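Local atomic coordinates of flagellar hook protein FlgE (Caulobacter crescentus CB15, PDB entry 5AY6), a protein that forms, as many copies, the bacterial flagellar hook, the universal joint thought to pass motor torque to the filament. Residues A[119-123]-A[124-128]; A[267-270]-A[271-274]. All blocks are in the same frame, centred on the assembly; numbering follows the deposited sequence.

Contact 1 of 2, residues A[119-123]-A[124-128]; sequences TTVNL and ADLGI
L123 O is gripped by two backbone amides from opposite faces of its carbonyl plane. I128 N lies 3.1 Å from L123 O, tilted 29° from that plane, while L126 N stands 3.0 Å from L123 O, well above the other face and 70° out of it. N122 O takes two weak hydrogen bonds: D125 N at 2.9 Å from N122 O, bent at the hydrogen, and L126 N, longer. G127 N hydrogen-bonds back to A124 O. Strand 120-122 thus runs straight into a single helix-like turn, and G127, with a positive phi, swings the chain out of it. Strand 120-122 pairs with 111-113 as a two-stranded antiparallel ribbon, within the part of this hook-protein fragment assigned to the FlgE third domain. On the exposed flank N122 and D125 lie side by side, pointing the same way, their amide and carboxylate planes 31° apart. Two waters join them: one accepts from N122 N and donates to D125 OD2 at 2.7 Å, the other accepts from N122 ND2 and donates to the same D125 OD2 at 2.8 Å. The buried flank is apolar. V121 CG2, set between its own backbone N and carbonyl carbon, meets L126 CD1 at 3.8 Å, the two side chains crossing at about a right angle. L123 CD2 approaches I128 CD1 at 4.1 Å. Against the five-stranded sheet, Y48 touches both V121 and L126, I71 touches L126 and I128, and Y85 OH hydrogen-bonds to I128 O.

Contact 2 of 2, residues A[267-270]-A[271-274]; sequences TWAD and ALGI
The W268 indole carries I274 on one face: I274 CD1 sits 3.5 Å from the centroid of the five-membered ring, 11° off the ring normal, a CH-pi contact. I274 CG1 stands beside it, above the CG-CD1 side of the indole, 3.6 Å from W268 CG. With CG1 between the backbone N and the carbonyl carbon of I274 (chi1 54°) and the chain then extended, CD1 reaches over the indole. L272 comes to the six-membered ring obliquely, its CD1 4.0 Å from W268 CE3, and the same methyl also meets A269 CB at 4.1 Å. A tight turn brings these side chains together. L272 N bonds to A269 O at 3.2 Å from above the carbonyl plane, and G273 N makes a weak, bent bond to D270 O. G273 has a positive phi of 59°, a value that favours glycine. Were W268 replaced by an alanine, I274 CD1 would probably lose the ring under it and a gap would open beside L272 CD1. S248 OG hydrogen-bonds to both A269 O and I274 N, tying the two ends of the turn. The turn lies in the loop between strands 242-245 and 277-291, where R181 of strand 180-189 touches W268, L272 and I274.

From the N terminus, strand 6-12 enters the mixed four-stranded sheet; the chain then builds the five-stranded sheet 24-39 to 92-99 and the ribbon 111-113/120-122. Contact 1 closes a short turn where strand 120-122 ends, before helix 137-140. Beyond the second five-stranded sheet, strands 167-174 to 228-230, contact 2 turns within the loop joining strands 242-245 and 277-291, neighbours in the mixed sheet, and sets that loop against strand 180-189. The contacts are in series, neither nesting nor crossing. The centres of contact 1 and contact 2 lie about 53 Å apart, on opposite sides of the chain's centre. Contact 1 joins the ribbon to the first five-stranded sheet, in the FlgE third-domain range; contact 2 belongs to the FlaE D2 range.

Contact 1 of 2, residues A[119-123]-A[124-128]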
# COMPACT_ATOMS: atom_id res chain seq x y z
N THR A 119 15.75 -27.43 8.13
CA THR A 119 15.73 -27.00 9.52
C THR A 119 14.62 -25.98 9.73
O THR A 119 14.42 -25.10 8.89
CB THR A 119 17.09 -26.40 9.95
OG1 THR A 119 18.14 -27.35 9.69
CG2 THR A 119 17.08 -26.05 11.42
N THR A 120 13.89 -26.09 10.83
CA THR A 120 12.76 -25.20 11.07
C THR A 120 12.87 -24.45 12.39
O THR A 120 13.63 -24.84 13.27
CB THR A 120 11.41 -25.97 11.06
OG1 THR A 120 11.40 -26.97 12.10
CG2 THR A 120 11.17 -26.64 9.71
N VAL A 121 12.11 -23.36 12.50
CA VAL A 121 11.87 -22.73 13.79
C VAL A 121 10.36 -22.62 13.99
O VAL A 121 9.59 -22.69 13.03
CB VAL A 121 12.51 -21.32 13.90
CG1 VAL A 121 14.03 -21.41 13.74
CG2 VAL A 121 11.92 -20.38 12.87
N ASN A 122 9.95 -22.47 15.24
CA ASN A 122 8.53 -22.34 15.55
C ASN A 122 8.02 -20.92 15.34
O ASN A 122 8.62 -19.96 15.83
CB ASN A 122 8.25 -22.80 16.98
CG ASN A 122 8.54 -24.28 17.18
OD1 ASN A 122 8.46 -25.07 16.24
ND2 ASN A 122 8.87 -24.66 18.41
N LEU A 123 6.92 -20.79 14.61
CA LEU A 123 6.29 -19.49 14.37
C LEU A 123 5.96 -18.78 15.69
O LEU A 123 6.01 -17.55 15.77
CB LEU A 123 5.01 -19.65 13.54
CG LEU A 123 5.13 -20.21 12.12
CD1 LEU A 123 3.77 -20.19 11.44
CD2 LEU A 123 6.15 -19.44 11.30
N ALA A 124 5.63 -19.56 16.71
CA ALA A 124 5.31 -19.00 18.03
C ALA A 124 6.52 -18.31 18.65
O ALA A 124 6.38 -17.31 19.36
CB ALA A 124 4.78 -20.09 18.95
N ASP A 125 7.71 -18.84 18.40
CA ASP A 125 8.93 -18.23 18.92
C ASP A 125 9.27 -16.95 18.16
O ASP A 125 10.07 -16.13 18.61
CB ASP A 125 10.10 -19.21 18.86
CG ASP A 125 9.96 -20.34 19.87
OD1 ASP A 125 9.51 -20.06 21.00
OD2 ASP A 125 10.31 -21.49 19.54
N LEU A 126 8.65 -16.78 16.99
CA LEU A 126 8.83 -15.58 16.19
C LEU A 126 7.73 -14.56 16.45
O LEU A 126 7.78 -13.44 15.94
CB LEU A 126 8.86 -15.93 14.70
CG LEU A 126 9.97 -16.90 14.26
CD1 LEU A 126 9.87 -17.15 12.76
CD2 LEU A 126 11.34 -16.35 14.62
N GLY A 127 6.73 -14.94 17.25
CA GLY A 127 5.64 -14.05 17.58
C GLY A 127 4.56 -13.97 16.52
O GLY A 127 3.61 -13.20 16.63
N ILE A 128 4.72 -14.77 15.47
CA ILE A 128 3.75 -14.81 14.38
C ILE A 128 2.50 -15.54 14.86
O ILE A 128 1.38 -15.26 14.41
CB ILE A 128 4.35 -15.50 13.13
CG1 ILE A 128 5.48 -14.64 12.56
CG2 ILE A 128 3.29 -15.73 12.06
CD1 ILE A 128 6.55 -15.43 11.85
O HOH W 1 11.86 -22.16 17.38
O HOH W 2 9.59 -23.85 20.96

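Contact 2 of 2, residues A[267-270]-A[271-274]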
# COMPACT_ATOMS: atom_id res chain seq x y z
N THR A 267 -17.48 11.23 -6.42
CA THR A 267 -18.55 12.12 -6.85
C THR A 267 -18.37 13.47 -6.16
O THR A 267 -18.21 13.51 -4.95
CB THR A 267 -19.94 11.52 -6.50
OG1 THR A 267 -20.06 10.20 -7.03
CG2 THR A 267 -21.07 12.39 -7.03
N TRP A 268 -18.36 14.56 -6.93
CA TRP A 268 -18.18 15.90 -6.39
C TRP A 268 -19.21 16.22 -5.32
O TRP A 268 -20.38 15.84 -5.43
CB TRP A 268 -18.28 16.96 -7.50
CG TRP A 268 -17.14 17.01 -8.48
CD1 TRP A 268 -17.23 16.91 -9.84
CD2 TRP A 268 -15.76 17.19 -8.18
NE1 TRP A 268 -15.99 17.02 -10.41
CE2 TRP A 268 -15.06 17.19 -9.41
CE3 TRP A 268 -15.03 17.35 -7.00
CZ2 TRP A 268 -13.68 17.34 -9.49
CZ3 TRP A 268 -13.65 17.50 -7.08
CH2 TRP A 268 -12.99 17.49 -8.32
N ALA A 269 -18.78 16.92 -4.27
CA ALA A 269 -19.70 17.34 -3.22
C ALA A 269 -20.84 18.16 -3.81
O ALA A 269 -20.63 18.96 -4.73
CB ALA A 269 -18.96 18.14 -2.16
N ASP A 270 -22.05 17.93 -3.31
CA ASP A 270 -23.23 18.69 -3.74
C ASP A 270 -23.03 20.20 -3.78
O ASP A 270 -23.40 20.87 -4.75
CB ASP A 270 -24.40 18.40 -2.82
CG ASP A 270 -25.64 19.20 -3.19
OD1 ASP A 270 -25.98 19.27 -4.39
OD2 ASP A 270 -26.26 19.79 -2.28
N ALA A 271 -22.46 20.73 -2.71
CA ALA A 271 -22.28 22.17 -2.52
C ALA A 271 -21.48 22.83 -3.64
O ALA A 271 -21.72 23.98 -3.99
CB ALA A 271 -21.61 22.45 -1.18
N LEU A 272 -20.53 22.09 -4.21
CA LEU A 272 -19.70 22.63 -5.28
C LEU A 272 -20.52 22.87 -6.54
O LEU A 272 -20.27 23.82 -7.28
CB LEU A 272 -18.52 21.69 -5.58
CG LEU A 272 -17.62 21.37 -4.39
CD1 LEU A 272 -16.59 20.30 -4.74
CD2 LEU A 272 -16.92 22.64 -3.89
N GLY A 273 -21.50 22.00 -6.78
CA GLY A 273 -22.42 22.14 -7.90
C GLY A 273 -21.74 22.15 -9.25
O GLY A 273 -22.13 22.90 -10.15
N ILE A 274 -20.72 21.31 -9.40
CA ILE A 274 -19.91 21.28 -10.61
C ILE A 274 -20.10 19.99 -11.40
O ILE A 274 -20.62 19.00 -10.88
CB ILE A 274 -18.41 21.44 -10.28
CG1 ILE A 274 -17.98 20.40 -9.25
CG2 ILE A 274 -18.14 22.85 -9.75
CD1 ILE A 274 -16.51 20.51 -8.84